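Local atomic coordinates of cycloserine biosynthesis protein DcsG (PDB entry 6JIL), a protein that catalyses the ATP- and magnesium-dependent cyclisation of O-ureido-D-serine to the antitubercular antibiotic D-cycloserine, as an ATP-grasp ligase. Residues G2-S12 and R47-T58; G185-D193 and R223-A234. All coordinates share one frame; numbering follows the deposited sequence.

Interaction 1. Residues G2-S12 and R47-T58; sequences GILALVTDAVS and RFEAVVFRSPWT
A5 sets its methyl squarely over the F48 ring, CB 3.4 Å from the ring centroid and 8° off its normal, a CH-pi contact. Strands 4-8 and 50-55 are the inner pair of the four-stranded parallel sheet, between 33-37 and 78-79. The A5 face also carries V7, whose CG2 meets V51 CG1 at a slant, 3.4 Å away, and reaches the F53 ring, under helix 63-76. On the other face L6 runs alongside V52 and the aliphatic start of R54, under helix 19-28. Between the strands V7 O is gripped twice, by R54 N and by S55 N at 2.9 Å, both in its carbonyl plane. Past the strand ends D9 and T58 approach from opposite directions. With CG wedged between backbone N and carbonyl carbon (chi1 66°), D9 presents OD1 to T58 N on its syn lone pair at 3.0 Å, while T58 OG1 hydrogen-bonds it from above the carboxylate plane. W38 NE1 also donates to OD1. D9 OD2 accepts from S12 OG at 2.7 Å and from S12 N, the latter making an Asx motif. Five donors thus fix the rotation of this buried carboxylate, would probably stabilise its negative charge, and tie together the two chain segments leaving the sheet.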
loop_
_atom_site.group_PDB
_atom_site.type_symbol
_atom_site.label_atom_id
_atom_site.label_comp_id
_atom_site.label_asym_id
_atom_site.label_seq_id
_atom_site.Cartn_x
_atom_site.Cartn_y
_atom_site.Cartn_z
ATOM N N GLY A 2 -2.113 -20.958 -20.106
ATOM C CA GLY A 2 -1.830 -19.612 -19.520
ATOM C C GLY A 2 -2.609 -19.363 -18.242
ATOM O O GLY A 2 -3.241 -18.315 -18.078
ATOM N N ILE A 3 -2.561 -20.333 -17.335
ATOM C CA ILE A 3 -3.259 -20.224 -16.066
ATOM C C ILE A 3 -2.576 -19.136 -15.230
ATOM O O ILE A 3 -1.347 -19.066 -15.158
ATOM C CB ILE A 3 -3.271 -21.599 -15.342
ATOM C CG1 ILE A 3 -4.680 -21.927 -14.857
ATOM C CG2 ILE A 3 -2.333 -21.596 -14.173
ATOM C CD1 ILE A 3 -4.829 -23.376 -14.409
ATOM N N LEU A 4 -3.393 -18.277 -14.624
ATOM C CA LEU A 4 -2.918 -17.156 -13.819
ATOM C C LEU A 4 -3.111 -17.428 -12.332
ATOM O O LEU A 4 -4.219 -17.764 -11.895
ATOM C CB LEU A 4 -3.704 -15.892 -14.184
ATOM C CG LEU A 4 -3.074 -14.501 -14.072
ATOM C CD1 LEU A 4 -4.184 -13.479 -13.875
ATOM C CD2 LEU A 4 -2.098 -14.432 -12.932
ATOM N N ALA A 5 -2.041 -17.275 -11.557
ATOM C CA ALA A 5 -2.122 -17.487 -10.118
ATOM C C ALA A 5 -2.436 -16.161 -9.436
ATOM O O ALA A 5 -1.798 -15.152 -9.722
ATOM C CB ALA A 5 -0.804 -18.045 -9.591
ATOM N N LEU A 6 -3.443 -16.153 -8.568
ATOM C CA LEU A 6 -3.808 -14.947 -7.824
ATOM C C LEU A 6 -3.440 -15.279 -6.373
ATOM O O LEU A 6 -4.117 -16.065 -5.714
ATOM C CB LEU A 6 -5.307 -14.651 -7.967
ATOM C CG LEU A 6 -5.824 -14.411 -9.400
ATOM C CD1 LEU A 6 -7.317 -14.133 -9.372
ATOM C CD2 LEU A 6 -5.091 -13.243 -10.050
ATOM N N VAL A 7 -2.352 -14.690 -5.891
ATOM C CA VAL A 7 -1.852 -14.980 -4.556
ATOM C C VAL A 7 -2.563 -14.326 -3.381
ATOM O O VAL A 7 -2.811 -13.123 -3.366
ATOM C CB VAL A 7 -0.345 -14.647 -4.451
ATOM C CG1 VAL A 7 0.212 -15.136 -3.112
ATOM C CG2 VAL A 7 0.407 -15.295 -5.598
ATOM N N THR A 8 -2.852 -15.141 -2.379
ATOM C CA THR A 8 -3.522 -14.700 -1.164
ATOM C C THR A 8 -2.986 -15.590 -0.039
ATOM O O THR A 8 -1.921 -16.193 -0.170
ATOM C CB THR A 8 -5.067 -14.905 -1.290
ATOM O OG1 THR A 8 -5.731 -14.363 -0.142
ATOM C CG2 THR A 8 -5.400 -16.406 -1.401
ATOM N N ASP A 9 -3.709 -15.628 1.074
ATOM C CA ASP A 9 -3.377 -16.506 2.190
ATOM C C ASP A 9 -4.658 -16.673 3.002
ATOM O O ASP A 9 -5.505 -15.778 3.030
ATOM C CB ASP A 9 -2.154 -16.011 3.011
ATOM C CG ASP A 9 -2.385 -14.706 3.766
ATOM O OD1 ASP A 9 -1.420 -13.913 3.818
ATOM O OD2 ASP A 9 -3.476 -14.477 4.334
ATOM N N ALA A 10 -4.819 -17.843 3.610
ATOM C CA ALA A 10 -6.028 -18.170 4.358
ATOM C C ALA A 10 -6.598 -17.065 5.232
ATOM O O ALA A 10 -7.795 -16.772 5.169
ATOM C CB ALA A 10 -5.800 -19.435 5.191
ATOM N N VAL A 11 -5.750 -16.448 6.045
ATOM C CA VAL A 11 -6.207 -15.392 6.944
ATOM C C VAL A 11 -6.755 -14.164 6.230
ATOM O O VAL A 11 -7.692 -13.531 6.702
ATOM C CB VAL A 11 -5.061 -14.933 7.882
ATOM C CG1 VAL A 11 -5.515 -13.760 8.736
ATOM C CG2 VAL A 11 -4.614 -16.099 8.769
ATOM N N SER A 12 -6.172 -13.844 5.086
ATOM C CA SER A 12 -6.551 -12.656 4.336
ATOM C C SER A 12 -7.656 -12.814 3.309
ATOM O O SER A 12 -8.346 -11.849 2.999
ATOM C CB SER A 12 -5.311 -12.085 3.647
ATOM O OG SER A 12 -4.277 -11.879 4.596
ATOM N N ARG A 47 3.781 -24.212 -12.800
ATOM C CA ARG A 47 2.619 -24.463 -13.656
ATOM C C ARG A 47 1.975 -23.210 -14.236
ATOM O O ARG A 47 1.294 -23.289 -15.255
ATOM C CB ARG A 47 1.521 -25.206 -12.890
ATOM C CG ARG A 47 1.751 -26.671 -12.631
ATOM C CD ARG A 47 0.488 -27.273 -12.009
ATOM N NE ARG A 47 0.087 -26.558 -10.796
ATOM C CZ ARG A 47 -1.044 -25.868 -10.656
ATOM N NH1 ARG A 47 -1.913 -25.786 -11.657
ATOM N NH2 ARG A 47 -1.300 -25.252 -9.509
ATOM N N PHE A 48 2.167 -22.068 -13.582
ATOM C CA PHE A 48 1.555 -20.825 -14.037
ATOM C C PHE A 48 2.308 -20.050 -15.113
ATOM O O PHE A 48 3.533 -20.101 -15.204
ATOM C CB PHE A 48 1.313 -19.894 -12.847
ATOM C CG PHE A 48 0.561 -20.534 -11.722
ATOM C CD1 PHE A 48 1.229 -21.008 -10.603
ATOM C CD2 PHE A 48 -0.817 -20.690 -11.795
ATOM C CE1 PHE A 48 0.533 -21.627 -9.576
ATOM C CE2 PHE A 48 -1.521 -21.307 -10.775
ATOM C CZ PHE A 48 -0.845 -21.777 -9.662
ATOM N N GLU A 49 1.546 -19.321 -15.921
ATOM C CA GLU A 49 2.096 -18.494 -16.987
ATOM C C GLU A 49 2.656 -17.270 -16.284
ATOM O O GLU A 49 3.720 -16.769 -16.619
ATOM C CB GLU A 49 0.980 -18.058 -17.942
ATOM C CG GLU A 49 1.447 -17.652 -19.324
ATOM C CD GLU A 49 1.631 -18.852 -20.242
ATOM O OE1 GLU A 49 2.155 -18.677 -21.368
ATOM O OE2 GLU A 49 1.242 -19.972 -19.836
ATOM N N ALA A 50 1.908 -16.794 -15.301
ATOM C CA ALA A 50 2.300 -15.635 -14.523
ATOM C C ALA A 50 1.635 -15.685 -13.154
ATOM O O ALA A 50 0.766 -16.516 -12.893
ATOM C CB ALA A 50 1.912 -14.355 -15.244
ATOM N N VAL A 51 2.056 -14.775 -12.288
ATOM C CA VAL A 51 1.535 -14.685 -10.939
ATOM C C VAL A 51 1.219 -13.235 -10.597
ATOM O O VAL A 51 1.939 -12.328 -11.003
ATOM C CB VAL A 51 2.572 -15.233 -9.926
ATOM C CG1 VAL A 51 2.163 -14.895 -8.514
ATOM C CG2 VAL A 51 2.695 -16.746 -10.083
ATOM N N VAL A 52 0.120 -13.030 -9.877
ATOM C CA VAL A 52 -0.287 -11.705 -9.423
ATOM C C VAL A 52 -0.521 -11.768 -7.916
ATOM O O VAL A 52 -1.218 -12.658 -7.414
ATOM C CB VAL A 52 -1.589 -11.210 -10.096
ATOM C CG1 VAL A 52 -2.114 -9.979 -9.370
ATOM C CG2 VAL A 52 -1.321 -10.860 -11.543
ATOM N N PHE A 53 0.078 -10.826 -7.198
ATOM C CA PHE A 53 -0.071 -10.774 -5.751
ATOM C C PHE A 53 -1.300 -9.938 -5.419
ATOM O O PHE A 53 -1.313 -8.718 -5.595
ATOM C CB PHE A 53 1.182 -10.177 -5.126
ATOM C CG PHE A 53 2.434 -10.903 -5.494
ATOM C CD1 PHE A 53 3.425 -10.281 -6.237
ATOM C CD2 PHE A 53 2.637 -12.209 -5.084
ATOM C CE1 PHE A 53 4.603 -10.955 -6.561
ATOM C CE2 PHE A 53 3.808 -12.882 -5.403
ATOM C CZ PHE A 53 4.793 -12.245 -6.145
ATOM N N ARG A 54 -2.338 -10.610 -4.944
ATOM C CA ARG A 54 -3.578 -9.939 -4.627
ATOM C C ARG A 54 -3.757 -9.611 -3.157
ATOM O O ARG A 54 -3.846 -8.439 -2.792
ATOM C CB ARG A 54 -4.758 -10.781 -5.122
ATOM C CG ARG A 54 -4.885 -10.810 -6.642
ATOM C CD ARG A 54 -4.997 -9.393 -7.158
ATOM N NE ARG A 54 -5.965 -8.678 -6.342
ATOM C CZ ARG A 54 -5.803 -7.444 -5.883
ATOM N NH1 ARG A 54 -4.703 -6.758 -6.172
ATOM N NH2 ARG A 54 -6.724 -6.918 -5.081
ATOM N N SER A 55 -3.788 -10.637 -2.312
ATOM C CA SER A 55 -4.004 -10.408 -0.894
ATOM C C SER A 55 -3.250 -11.303 0.089
ATOM O O SER A 55 -3.858 -11.872 0.995
ATOM C CB SER A 55 -5.498 -10.499 -0.602
ATOM O OG SER A 55 -6.013 -11.729 -1.079
ATOM N N PRO A 56 -1.922 -11.435 -0.069
ATOM C CA PRO A 56 -1.133 -12.263 0.842
ATOM C C PRO A 56 -0.817 -11.297 1.981
ATOM O O PRO A 56 0.338 -11.098 2.357
ATOM C CB PRO A 56 0.089 -12.574 0.009
ATOM C CG PRO A 56 0.330 -11.257 -0.658
ATOM C CD PRO A 56 -1.052 -10.815 -1.087
ATOM N N TRP A 57 -1.865 -10.699 2.528
ATOM C CA TRP A 57 -1.686 -9.672 3.538
ATOM C C TRP A 57 -1.039 -9.996 4.871
ATOM O O TRP A 57 -0.751 -9.080 5.648
ATOM C CB TRP A 57 -3.004 -8.923 3.732
ATOM C CG TRP A 57 -3.440 -8.245 2.449
ATOM C CD1 TRP A 57 -2.625 -7.715 1.481
ATOM C CD2 TRP A 57 -4.781 -8.025 2.001
ATOM N NE1 TRP A 57 -3.375 -7.188 0.460
ATOM C CE2 TRP A 57 -4.702 -7.362 0.754
ATOM C CE3 TRP A 57 -6.041 -8.322 2.530
ATOM C CZ2 TRP A 57 -5.836 -6.993 0.030
ATOM C CZ3 TRP A 57 -7.174 -7.955 1.807
ATOM C CH2 TRP A 57 -7.062 -7.297 0.571
ATOM N N THR A 58 -0.783 -11.271 5.146
ATOM C CA THR A 58 -0.117 -11.593 6.399
ATOM C C THR A 58 1.384 -11.363 6.207
ATOM O O THR A 58 2.178 -11.619 7.108
ATOM C CB THR A 58 -0.366 -13.062 6.854
ATOM O OG1 THR A 58 0.090 -13.974 5.849
ATOM C CG2 THR A 58 -1.840 -13.287 7.117
#

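Interaction 2. Residues G185-D193 and R223-A234; sequences GETDLTFFD and RDADEDQRAVAA. With ADP (adenosine-5'-diphosphate), chain G.
L189 drops its CD2 methyl into the angle between the loop before helix 227-244 and the first turns of that helix, 3.5 Å from A225 CB and 3.5 Å from R230 CA, with CG anti to the carbonyl carbon (chi1 -64°) and CD2 anti to CA. T187, two residues earlier on the same side of the strand, lies across the Q229 side chain at about a right angle; its OG1 is 3.3 Å from Q229 NE2. Q229 OE1 accepts from the backbone N of D226, the N-cap residue, at 3.1 Å, though the placement of this amide is less sure. At the far end F191 brings CE1 to 3.5 Å from A233 CB, and R230 O lies at the ring edge near its plane. E186, facing away from the helix, accepts a hydrogen bond from ADP O3' at OE2, 2.9 Å, so the strand has packing on one side and nucleotide on the other. The axis of 227-234 crosses that of strand 186-192 at -58°, 9.5 Å apart; the helix also rests on strand 252-259 through Q229 and A233, and on strand 265-271 through V232, backing the five-stranded antiparallel sheet.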
loop_
_atom_site.group_PDB
_atom_site.type_symbol
_atom_site.label_atom_id
_atom_site.label_comp_id
_atom_site.label_asym_id
_atom_site.label_seq_id
_atom_site.Cartn_x
_atom_site.Cartn_y
_atom_site.Cartn_z
ATOM N N GLY A 185 -11.107 12.199 6.506
ATOM C CA GLY A 185 -10.498 10.924 6.187
ATOM C C GLY A 185 -9.457 11.035 5.090
ATOM O O GLY A 185 -8.614 11.931 5.115
ATOM N N GLU A 186 -9.526 10.127 4.119
ATOM C CA GLU A 186 -8.575 10.107 3.013
ATOM C C GLU A 186 -9.280 9.630 1.747
ATOM O O GLU A 186 -10.375 9.074 1.815
ATOM C CB GLU A 186 -7.423 9.152 3.343
ATOM C CG GLU A 186 -7.757 7.694 3.071
ATOM C CD GLU A 186 -6.819 6.722 3.750
ATOM O OE1 GLU A 186 -6.547 5.658 3.162
ATOM O OE2 GLU A 186 -6.371 7.008 4.878
ATOM N N THR A 187 -8.649 9.841 0.596
ATOM C CA THR A 187 -9.227 9.402 -0.668
ATOM C C THR A 187 -8.250 8.441 -1.339
ATOM O O THR A 187 -7.081 8.773 -1.546
ATOM C CB THR A 187 -9.512 10.598 -1.600
ATOM O OG1 THR A 187 -10.345 11.544 -0.916
ATOM C CG2 THR A 187 -10.236 10.134 -2.857
ATOM N N ASP A 188 -8.739 7.244 -1.657
ATOM C CA ASP A 188 -7.930 6.203 -2.284
ATOM C C ASP A 188 -8.307 6.017 -3.754
ATOM O O ASP A 188 -9.403 5.542 -4.062
ATOM C CB ASP A 188 -8.111 4.881 -1.526
ATOM C CG ASP A 188 -7.585 4.946 -0.087
ATOM O OD1 ASP A 188 -7.264 6.056 0.393
ATOM O OD2 ASP A 188 -7.498 3.881 0.563
ATOM N N LEU A 189 -7.395 6.386 -4.657
ATOM C CA LEU A 189 -7.639 6.278 -6.092
ATOM C C LEU A 189 -7.024 5.022 -6.704
ATOM O O LEU A 189 -5.877 4.675 -6.429
ATOM C CB LEU A 189 -7.090 7.507 -6.827
ATOM C CG LEU A 189 -7.672 8.900 -6.555
ATOM C CD1 LEU A 189 -7.298 9.367 -5.155
ATOM C CD2 LEU A 189 -7.132 9.880 -7.599
ATOM N N THR A 190 -7.792 4.348 -7.550
ATOM C CA THR A 190 -7.326 3.138 -8.204
ATOM C C THR A 190 -7.055 3.401 -9.680
ATOM O O THR A 190 -7.871 4.008 -10.372
ATOM C CB THR A 190 -8.358 2.028 -8.064
ATOM O OG1 THR A 190 -8.447 1.652 -6.686
ATOM C CG2 THR A 190 -7.973 0.827 -8.892
ATOM N N PHE A 191 -5.896 2.946 -10.148
ATOM C CA PHE A 191 -5.496 3.127 -11.537
ATOM C C PHE A 191 -5.193 1.805 -12.218
ATOM O O PHE A 191 -4.727 0.856 -11.583
ATOM C CB PHE A 191 -4.242 3.994 -11.633
ATOM C CG PHE A 191 -4.485 5.457 -11.424
ATOM C CD1 PHE A 191 -4.884 5.944 -10.189
ATOM C CD2 PHE A 191 -4.256 6.361 -12.462
ATOM C CE1 PHE A 191 -5.045 7.314 -9.985
ATOM C CE2 PHE A 191 -4.415 7.733 -12.268
ATOM C CZ PHE A 191 -4.808 8.210 -11.028
ATOM N N PHE A 192 -5.450 1.759 -13.521
ATOM C CA PHE A 192 -5.175 0.574 -14.321
ATOM C C PHE A 192 -4.419 1.008 -15.567
ATOM O O PHE A 192 -4.934 1.767 -16.385
ATOM C CB PHE A 192 -6.478 -0.133 -14.673
ATOM C CG PHE A 192 -7.157 -0.749 -13.480
ATOM C CD1 PHE A 192 -8.443 -0.369 -13.114
ATOM C CD2 PHE A 192 -6.500 -1.702 -12.712
ATOM C CE1 PHE A 192 -9.064 -0.928 -12.006
ATOM C CE2 PHE A 192 -7.115 -2.267 -11.599
ATOM C CZ PHE A 192 -8.401 -1.878 -11.247
ATOM N N ASP A 193 -3.179 0.540 -15.681
ATOM C CA ASP A 193 -2.306 0.885 -16.801
ATOM C C ASP A 193 -2.116 2.391 -16.974
ATOM O O ASP A 193 -2.110 2.903 -18.094
ATOM C CB ASP A 193 -2.823 0.281 -18.108
ATOM C CG ASP A 193 -2.277 -1.108 -18.354
ATOM O OD1 ASP A 193 -1.329 -1.491 -17.637
ATOM O OD2 ASP A 193 -2.777 -1.813 -19.261
ATOM N N ARG A 223 -16.285 7.268 -4.109
ATOM C CA ARG A 223 -15.965 8.685 -4.166
ATOM C C ARG A 223 -15.467 9.038 -5.559
ATOM O O ARG A 223 -14.889 8.210 -6.258
ATOM C CB ARG A 223 -14.872 9.010 -3.152
ATOM C CG ARG A 223 -14.713 10.483 -2.833
ATOM C CD ARG A 223 -15.703 10.904 -1.756
ATOM N NE ARG A 223 -15.082 11.797 -0.781
ATOM C CZ ARG A 223 -15.619 12.111 0.396
ATOM N NH1 ARG A 223 -16.795 11.601 0.749
ATOM N NH2 ARG A 223 -14.978 12.925 1.225
ATOM N N ASP A 224 -15.693 10.271 -5.969
ATOM C CA ASP A 224 -15.218 10.704 -7.271
ATOM C C ASP A 224 -14.065 11.660 -7.010
ATOM O O ASP A 224 -14.275 12.779 -6.539
ATOM C CB ASP A 224 -16.337 11.404 -8.026
ATOM C CG ASP A 224 -16.432 10.944 -9.453
ATOM O OD1 ASP A 224 -15.615 11.411 -10.278
ATOM O OD2 ASP A 224 -17.311 10.099 -9.745
ATOM N N ALA A 225 -12.848 11.211 -7.291
ATOM C CA ALA A 225 -11.661 12.031 -7.056
ATOM C C ALA A 225 -11.655 13.235 -7.984
ATOM O O ALA A 225 -11.992 13.109 -9.163
ATOM C CB ALA A 225 -10.400 11.201 -7.267
ATOM N N ASP A 226 -11.281 14.399 -7.461
ATOM C CA ASP A 226 -11.242 15.593 -8.293
ATOM C C ASP A 226 -9.965 15.626 -9.117
ATOM O O ASP A 226 -9.089 14.771 -8.953
ATOM C CB ASP A 226 -11.376 16.874 -7.455
ATOM C CG ASP A 226 -10.395 16.940 -6.305
ATOM O OD1 ASP A 226 -10.642 16.282 -5.274
ATOM O OD2 ASP A 226 -9.375 17.650 -6.424
ATOM N N GLU A 227 -9.877 16.603 -10.015
ATOM C CA GLU A 227 -8.719 16.755 -10.896
ATOM C C GLU A 227 -7.383 16.758 -10.168
ATOM O O GLU A 227 -6.467 16.030 -10.542
ATOM C CB GLU A 227 -8.854 18.039 -11.715
ATOM C CG GLU A 227 -9.886 17.943 -12.818
ATOM C CD GLU A 227 -10.098 19.258 -13.541
ATOM O OE1 GLU A 227 -10.763 19.246 -14.602
ATOM O OE2 GLU A 227 -9.609 20.301 -13.049
ATOM N N ASP A 228 -7.281 17.579 -9.131
ATOM C CA ASP A 228 -6.055 17.689 -8.355
ATOM C C ASP A 228 -5.608 16.361 -7.777
ATOM O O ASP A 228 -4.430 16.009 -7.851
ATOM C CB ASP A 228 -6.243 18.690 -7.223
ATOM C CG ASP A 228 -6.293 20.118 -7.718
ATOM O OD1 ASP A 228 -6.762 20.992 -6.951
ATOM O OD2 ASP A 228 -5.854 20.366 -8.867
ATOM N N GLN A 229 -6.551 15.626 -7.200
ATOM C CA GLN A 229 -6.237 14.345 -6.597
ATOM C C GLN A 229 -5.748 13.365 -7.653
ATOM O O GLN A 229 -4.730 12.695 -7.461
ATOM C CB GLN A 229 -7.467 13.804 -5.867
ATOM C CG GLN A 229 -7.936 14.710 -4.739
ATOM C CD GLN A 229 -9.150 14.165 -4.015
ATOM O OE1 GLN A 229 -10.189 13.915 -4.626
ATOM N NE2 GLN A 229 -9.027 13.983 -2.702
ATOM N N ARG A 230 -6.458 13.302 -8.777
ATOM C CA ARG A 230 -6.076 12.401 -9.856
ATOM C C ARG A 230 -4.746 12.842 -10.441
ATOM O O ARG A 230 -3.927 12.016 -10.851
ATOM C CB ARG A 230 -7.162 12.376 -10.932
ATOM C CG ARG A 230 -8.470 11.807 -10.427
ATOM C CD ARG A 230 -9.482 11.603 -11.537
ATOM N NE ARG A 230 -10.065 12.851 -12.010
ATOM C CZ ARG A 230 -10.994 12.918 -12.958
ATOM N NH1 ARG A 230 -11.441 11.803 -13.531
ATOM N NH2 ARG A 230 -11.478 14.099 -13.335
ATOM N N ALA A 231 -4.526 14.150 -10.460
ATOM C CA ALA A 231 -3.277 14.694 -10.973
ATOM C C ALA A 231 -2.103 14.259 -10.086
ATOM O O ALA A 231 -1.051 13.864 -10.586
ATOM C CB ALA A 231 -3.359 16.210 -11.033
ATOM N N VAL A 232 -2.286 14.323 -8.771
ATOM C CA VAL A 232 -1.228 13.928 -7.857
ATOM C C VAL A 232 -1.007 12.418 -7.931
ATOM O O VAL A 232 0.129 11.954 -8.033
ATOM C CB VAL A 232 -1.552 14.346 -6.398
ATOM C CG1 VAL A 232 -0.605 13.656 -5.430
ATOM C CG2 VAL A 232 -1.413 15.852 -6.248
ATOM N N ALA A 233 -2.093 11.654 -7.893
ATOM C CA ALA A 233 -2.004 10.202 -7.961
ATOM C C ALA A 233 -1.230 9.751 -9.193
ATOM O O ALA A 233 -0.377 8.874 -9.108
ATOM C CB ALA A 233 -3.404 9.595 -7.982
ATOM N N ALA A 234 -1.546 10.348 -10.341
ATOM C CA ALA A 234 -0.888 10.006 -11.602
ATOM C C ALA A 234 0.586 10.377 -11.598
ATOM O O ALA A 234 1.383 9.749 -12.295
ATOM C CB ALA A 234 -1.589 10.697 -12.771
HETATM P PB ADP G . -1.203 1.150 6.274
HETATM O O1B ADP G . -2.713 1.511 5.836
HETATM O O2B ADP G . -0.442 0.578 5.081
HETATM O O3B ADP G . -1.255 0.098 7.403
HETATM P PA ADP G . -1.156 3.883 6.581
HETATM O O1A ADP G . -0.177 4.879 6.149
HETATM O O2A ADP G . -2.285 3.795 5.465
HETATM O O3A ADP G . -0.381 2.463 6.799
HETATM O "O5'" ADP G . -1.755 4.350 7.999
HETATM C "C5'" ADP G . -2.958 3.629 8.272
HETATM C "C4'" ADP G . -4.036 4.628 8.711
HETATM O "O4'" ADP G . -3.538 5.452 9.790
HETATM C "C3'" ADP G . -4.418 5.564 7.570
HETATM O "O3'" ADP G . -5.482 5.035 6.787
HETATM C "C2'" ADP G . -4.786 6.860 8.294
HETATM O "O2'" ADP G . -6.172 6.893 8.649
HETATM C "C1'" ADP G . -3.860 6.854 9.531
HETATM N N9 ADP G . -2.627 7.658 9.296
HETATM C C8 ADP G . -1.356 7.185 9.082
HETATM N N7 ADP G . -0.513 8.168 8.969
HETATM C C5 ADP G . -1.171 9.338 9.098
HETATM C C6 ADP G . -0.770 10.689 9.280
HETATM N N6 ADP G . 0.558 11.061 9.125
HETATM N N1 ADP G . -1.701 11.599 9.625
HETATM C C2 ADP G . -2.981 11.264 9.803
HETATM N N3 ADP G . -3.402 10.011 9.651
HETATM C C4 ADP G . -2.549 9.028 9.305
#

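In the fold
Interaction 1 is a pairing of neighbouring strands inside the N-terminal parallel sheet, largely buried and held by backbone hydrogen bonds, with apolar side chains on both faces and a carboxylate hydrogen-bond network beyond its end. Interaction 2 joins a helix to one face of the five-stranded antiparallel sheet in the ATP-grasp region; it is smaller, only partly buried, and made chiefly of methyl and ring contacts. They share no element: their centres lie 26 Å apart, and the first closes along the chain before the second opens. Both nevertheless border the catalytic region, 2-12/47-58 through W57 near the magnesium ligand E271, and 185-193/223-234 through E186 at the ADP ribose.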